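PDB 3S9X: ASCH domain from Vibrio cholerae TMA 21, which is of unknown function but, as an ASCH domain of the PUA clan, probably binds RNA. Local coordinates for residues A[82-85]-A[89-92]; A[1-6]-A[13-18]. All blocks are in the same frame, centred on the assembly; numbering follows the deposited sequence.

Interaction 1 (A[82-85]-A[89-92]); sequences VTNW and PICI
Val82 faces both Ile90 and Cys91 in a classic beta bulge of the antiparallel hairpin made by strands 79-83 and 89-102. The carbonyl of Val82 is shared by the two residues of the bulged strand. Ile90 N donates the stronger bond, 2.8 Å to Val82 O, lying in the carbonyl plane with an N-H...O angle of 164°. Cys91 N reaches the same oxygen through a weak bond of 3.3 Å. In return, Val82 N donates a hydrogen bond to Cys91 O at 2.8 Å, tilted from the carbonyl plane. Ile90 supplies the extra residue by a helix-like backbone twist, phi/psi -110/-44°, which shifts the register so that Thr83 stands opposite Pro89, a non-hydrogen-bonded pair.

Val82 and Cys91 put their side chains on the same face of the sheet. There Val82 CB lies 3.9 Å from Cys91 SG; Val82 CG2, beside its own backbone N, turns to the same sulfur, whose position between the N and carbonyl carbon of Cys91 brings it back over the valine. Helix 41-52 packs on this face, with Ala48 against Val82 and Ile51 against Cys91. Ile90 instead lays CG1 alongside the departing chain, 3.8 Å from Asn84 N and near Asn84 CB.

Farther out, Asn84 OD1 accepts a hydrogen bond from Lys88 N and a weak one from Asp86 N, bracing the turn just after strand 79-83. Thr83 is bonded through its backbone to Asp35 of the parallel neighbour strand 32-35, and its side chain touches Ser10 of helix 8-19. The Thr83 hydroxyl bonds to the next residue, where the strand gives way to the turn: OG1 donates to Asn84 O at 2.9 Å, on a lone pair in the carbonyl plane.

Interaction 2 (A[1-6]-A[13-18]); sequences LYFQGM and FLEQYL
Phe3 and Leu14 approach with CA atoms 9.5 Å apart, Phe3 opening a type I turn closed by Met6 N to Phe3 O and Leu14 belonging to helix 8-19. The gap is filled by side chains alone, since no hydrogen bond joins 1-6 to 13-18. At its centre is a CH-pi contact: Leu14 CD2 stands over the middle of the Phe3 ring, 3.5 Å from the centroid and 6° off the ring normal, so this one methyl meets all six ring carbons at similar range. In Leu14, CG anti to the backbone N (chi1 -179°) carries the leucine end toward the ring.

One turn further along the helix, Leu18 comes to the edge of the same ring near its plane, CD1 lying 3.7 Å from Phe3 CZ. Glu15 arrives obliquely; its chain bends at chi2 (-77°) and brings OE1 to 3.7 Å from Phe3 CZ, a van der Waals neighbour at the exposed margin. Met6, present as selenomethionine, supplies a second cover for the leucine methyl: SE and CE each lie 3.8 Å from Leu14 CD2, meeting the methyl roughly at right angles to the direction of the ring. The methyl thus links Phe3 and Met6, while Leu14, Glu15 and Leu18 share the Phe3 ring.

The sequence LYFQG before Met6 matches the end of a TEV protease recognition site, so Phe3 is probably a remnant of an expression tag, and its packing need not reflect the native protein. The contact is a surface one, yet Leu14 itself is buried. Gln11 NE2 bonds Gln4 O and Met6 O, holding the turn to the start of helix 8-19. Phe32 of strand 32-35 meets Phe3, Met6 and Leu14, while Leu79 and Val81 of strand 79-83 carry Leu14, seating the helix on the sheet.

Interaction 2 comes first along the chain, binding the N-terminal loop to helix 8-19; interaction 1 follows as a hairpin near the middle of the sequence, within the mixed five-stranded sheet. Their centres are 14 Å apart, on the same side of the chain's centre, and helix 8-19 connects them directly. Phe13 lays CD2 at 3.5 Å from Pro89 CB, and Ile92 CD1 reaches Tyr17 CB at 3.6 Å. Phe13 and Tyr17 thus face the hairpin, Leu18 the N-terminal loop, and Leu14 touches both. Because the first residues are probably left from an expression tag, the helix-to-hairpin packing is the part that bears on the protein itself.

Interaction 1 (A[82-85]-A[89-92])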
loop_
_atom_site.group_PDB
_atom_site.type_symbol
_atom_site.label_atom_id
_atom_site.label_comp_id
_atom_site.label_asym_id
_atom_site.label_seq_id
_atom_site.Cartn_x
_atom_site.Cartn_y
_atom_site.Cartn_z
ATOM N N VAL A 82 5.047 -5.560 -4.915
ATOM C CA VAL A 82 4.258 -6.198 -3.818
ATOM C C VAL A 82 4.809 -7.578 -3.621
ATOM O O VAL A 82 4.710 -8.415 -4.509
ATOM C CB VAL A 82 2.760 -6.198 -4.132
ATOM C CG1 VAL A 82 1.969 -6.886 -2.989
ATOM C CG2 VAL A 82 2.262 -4.787 -4.482
ATOM N N THR A 83 5.443 -7.809 -2.479
ATOM C CA THR A 83 5.947 -9.132 -2.155
ATOM C C THR A 83 5.004 -9.829 -1.164
ATOM O O THR A 83 4.133 -9.182 -0.536
ATOM C CB THR A 83 7.336 -9.073 -1.543
ATOM O OG1 THR A 83 7.291 -8.624 -0.208
ATOM C CG2 THR A 83 8.310 -8.163 -2.350
ATOM N N ASN A 84 5.189 -11.127 -1.033
ATOM C CA ASN A 84 4.624 -11.816 0.074
ATOM C C ASN A 84 5.469 -11.622 1.316
ATOM O O ASN A 84 6.423 -10.858 1.341
ATOM C CB ASN A 84 4.328 -13.285 -0.282
ATOM C CG ASN A 84 5.567 -14.151 -0.416
ATOM O OD1 ASN A 84 6.686 -13.718 -0.085
ATOM N ND2 ASN A 84 5.353 -15.354 -0.957
ATOM N N TRP A 85 5.078 -12.270 2.416
ATOM C CA TRP A 85 5.775 -12.119 3.675
ATOM C C TRP A 85 7.265 -12.381 3.583
ATOM O O TRP A 85 8.023 -11.741 4.311
ATOM C CB TRP A 85 5.093 -13.045 4.703
ATOM C CG TRP A 85 5.650 -13.038 6.099
ATOM C CD1 TRP A 85 6.385 -14.016 6.664
ATOM C CD2 TRP A 85 5.501 -12.031 7.102
ATOM N NE1 TRP A 85 6.653 -13.720 8.006
ATOM C CE2 TRP A 85 6.105 -12.499 8.276
ATOM C CE3 TRP A 85 4.855 -10.771 7.122
ATOM C CZ2 TRP A 85 6.132 -11.777 9.440
ATOM C CZ3 TRP A 85 4.876 -10.052 8.343
ATOM C CH2 TRP A 85 5.468 -10.597 9.475
ATOM N N PRO A 89 8.477 -11.662 -4.935
ATOM C CA PRO A 89 7.591 -10.712 -5.710
ATOM C C PRO A 89 6.319 -11.407 -6.196
ATOM O O PRO A 89 6.445 -12.511 -6.786
ATOM C CB PRO A 89 8.496 -10.250 -6.835
ATOM C CG PRO A 89 9.916 -10.397 -6.289
ATOM C CD PRO A 89 9.842 -11.718 -5.485
ATOM N N ILE A 90 5.177 -10.760 -5.974
ATOM C CA ILE A 90 3.902 -11.332 -6.445
ATOM C C ILE A 90 3.359 -10.454 -7.615
ATOM O O ILE A 90 2.912 -10.973 -8.631
ATOM C CB ILE A 90 2.898 -11.348 -5.300
ATOM C CG1 ILE A 90 3.392 -12.269 -4.122
ATOM C CG2 ILE A 90 1.494 -11.746 -5.836
ATOM C CD1 ILE A 90 3.746 -13.663 -4.527
ATOM N N CYS A 91 3.401 -9.137 -7.480
ATOM C CA CYS A 91 2.920 -8.247 -8.535
ATOM C C CYS A 91 3.565 -6.864 -8.315
ATOM O O CYS A 91 4.247 -6.639 -7.359
ATOM C CB CYS A 91 1.409 -8.212 -8.602
ATOM S SG CYS A 91 0.613 -7.513 -7.163
ATOM N N ILE A 92 3.318 -5.983 -9.287
ATOM C CA ILE A 92 3.761 -4.615 -9.181
ATOM C C ILE A 92 2.498 -3.721 -9.300
ATOM O O ILE A 92 1.718 -3.919 -10.246
ATOM C CB ILE A 92 4.821 -4.199 -10.243
ATOM C CG1 ILE A 92 5.974 -5.186 -10.209
ATOM C CG2 ILE A 92 5.301 -2.758 -10.028
ATOM C CD1 ILE A 92 7.108 -4.927 -11.191
#

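Interaction 2 (A[1-6]-A[13-18])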
loop_
_atom_site.group_PDB
_atom_site.type_symbol
_atom_site.label_atom_id
_atom_site.label_comp_id
_atom_site.label_asym_id
_atom_site.label_seq_id
_atom_site.Cartn_x
_atom_site.Cartn_y
_atom_site.Cartn_z
ATOM N N LEU A 1 19.485 3.710 -11.961
ATOM C CA LEU A 1 19.851 4.847 -11.071
ATOM C C LEU A 1 18.921 5.051 -9.910
ATOM O O LEU A 1 19.280 5.646 -8.898
ATOM C CB LEU A 1 19.830 6.179 -11.874
ATOM C CG LEU A 1 20.875 6.253 -12.951
ATOM C CD1 LEU A 1 20.918 7.530 -13.543
ATOM C CD2 LEU A 1 22.323 6.059 -12.361
ATOM N N TYR A 2 17.646 4.639 -10.049
ATOM C CA TYR A 2 16.628 4.922 -8.994
ATOM C C TYR A 2 16.396 3.909 -7.945
ATOM O O TYR A 2 15.769 4.235 -6.891
ATOM C CB TYR A 2 15.260 5.182 -9.668
ATOM C CG TYR A 2 15.175 6.456 -10.498
ATOM C CD1 TYR A 2 14.886 7.641 -9.876
ATOM C CD2 TYR A 2 15.365 6.476 -11.856
ATOM C CE1 TYR A 2 14.721 8.831 -10.584
ATOM C CE2 TYR A 2 15.277 7.696 -12.556
ATOM C CZ TYR A 2 14.943 8.858 -11.924
ATOM O OH TYR A 2 14.816 10.023 -12.591
ATOM N N PHE A 3 16.887 2.705 -8.166
ATOM C CA PHE A 3 16.602 1.643 -7.208
ATOM C C PHE A 3 17.726 0.625 -7.034
ATOM O O PHE A 3 17.526 -0.590 -6.854
ATOM C CB PHE A 3 15.254 0.943 -7.455
ATOM C CG PHE A 3 15.097 0.404 -8.832
ATOM C CD1 PHE A 3 14.468 1.135 -9.781
ATOM C CD2 PHE A 3 15.474 -0.887 -9.134
ATOM C CE1 PHE A 3 14.247 0.636 -11.050
ATOM C CE2 PHE A 3 15.224 -1.416 -10.403
ATOM C CZ PHE A 3 14.653 -0.625 -11.397
ATOM N N GLN A 4 18.968 1.114 -7.034
ATOM C CA GLN A 4 20.111 0.224 -6.923
ATOM C C GLN A 4 20.143 -0.589 -5.679
ATOM O O GLN A 4 20.678 -1.731 -5.715
ATOM C CB GLN A 4 21.381 1.087 -7.069
ATOM C CG GLN A 4 21.593 1.569 -8.556
ATOM C CD GLN A 4 22.874 2.312 -8.765
ATOM O OE1 GLN A 4 23.748 2.309 -7.875
ATOM N NE2 GLN A 4 23.012 2.971 -9.925
ATOM N N GLY A 5 19.619 -0.050 -4.572
ATOM C CA GLY A 5 19.602 -0.757 -3.317
ATOM C C GLY A 5 18.437 -1.692 -3.034
ATOM O O GLY A 5 18.437 -2.359 -2.000
HETATM N N MSE A 6 17.509 -1.825 -3.989
HETATM C CA MSE A 6 16.335 -2.673 -3.774
HETATM C C MSE A 6 16.859 -4.118 -3.653
HETATM O O MSE A 6 17.715 -4.599 -4.355
HETATM C CB MSE A 6 15.389 -2.480 -4.968
HETATM C CG MSE A 6 14.104 -3.287 -4.817
HETATM SE SE MSE A 6 12.886 -2.995 -6.286
HETATM C CE MSE A 6 12.273 -1.224 -5.674
ATOM N N PHE A 13 12.521 -8.320 -10.689
ATOM C CA PHE A 13 11.118 -8.341 -11.112
ATOM C C PHE A 13 10.736 -6.997 -11.678
ATOM O O PHE A 13 10.056 -6.899 -12.718
ATOM C CB PHE A 13 10.240 -8.719 -9.916
ATOM C CG PHE A 13 8.825 -9.169 -10.220
ATOM C CD1 PHE A 13 8.618 -10.401 -10.823
ATOM C CD2 PHE A 13 7.762 -8.450 -9.794
ATOM C CE1 PHE A 13 7.329 -10.881 -10.962
ATOM C CE2 PHE A 13 6.478 -8.954 -9.913
ATOM C CZ PHE A 13 6.257 -10.149 -10.517
ATOM N N LEU A 14 11.116 -5.927 -10.971
ATOM C CA LEU A 14 10.850 -4.573 -11.435
ATOM C C LEU A 14 11.517 -4.295 -12.788
ATOM O O LEU A 14 10.900 -3.705 -13.664
ATOM C CB LEU A 14 11.358 -3.595 -10.416
ATOM C CG LEU A 14 11.167 -2.081 -10.664
ATOM C CD1 LEU A 14 9.728 -1.652 -11.071
ATOM C CD2 LEU A 14 11.671 -1.258 -9.446
ATOM N N GLU A 15 12.753 -4.792 -12.943
ATOM C CA GLU A 15 13.433 -4.621 -14.241
ATOM C C GLU A 15 12.703 -5.351 -15.332
ATOM O O GLU A 15 12.666 -4.881 -16.477
ATOM C CB GLU A 15 14.896 -5.010 -14.193
ATOM C CG GLU A 15 15.724 -4.110 -13.396
ATOM C CD GLU A 15 16.094 -2.732 -14.074
ATOM O OE1 GLU A 15 17.148 -2.157 -13.612
ATOM O OE2 GLU A 15 15.341 -2.200 -15.006
ATOM N N GLN A 16 12.071 -6.510 -15.025
ATOM C CA GLN A 16 11.268 -7.192 -16.025
ATOM C C GLN A 16 10.119 -6.318 -16.458
ATOM O O GLN A 16 9.816 -6.223 -17.670
ATOM C CB GLN A 16 10.784 -8.567 -15.545
ATOM C CG GLN A 16 11.862 -9.586 -15.407
ATOM C CD GLN A 16 11.436 -10.926 -15.013
ATOM O OE1 GLN A 16 11.765 -11.971 -15.677
ATOM N NE2 GLN A 16 10.763 -10.976 -13.932
ATOM N N TYR A 17 9.413 -5.710 -15.514
ATOM C CA TYR A 17 8.310 -4.832 -15.898
ATOM C C TYR A 17 8.842 -3.678 -16.787
ATOM O O TYR A 17 8.253 -3.368 -17.776
ATOM C CB TYR A 17 7.613 -4.275 -14.665
ATOM C CG TYR A 17 6.644 -3.165 -14.999
ATOM C CD1 TYR A 17 5.627 -3.351 -15.919
ATOM C CD2 TYR A 17 6.827 -1.868 -14.475
ATOM C CE1 TYR A 17 4.773 -2.322 -16.279
ATOM C CE2 TYR A 17 5.940 -0.845 -14.842
ATOM C CZ TYR A 17 4.898 -1.069 -15.737
ATOM O OH TYR A 17 4.047 -0.080 -16.151
ATOM N N LEU A 18 9.859 -2.985 -16.303
ATOM C CA LEU A 18 10.360 -1.833 -17.082
ATOM C C LEU A 18 10.793 -2.186 -18.467
ATOM O O LEU A 18 10.549 -1.426 -19.394
ATOM C CB LEU A 18 11.399 -1.127 -16.289
ATOM C CG LEU A 18 10.982 -0.550 -14.915
ATOM C CD1 LEU A 18 12.228 0.067 -14.127
ATOM C CD2 LEU A 18 9.900 0.568 -15.096
#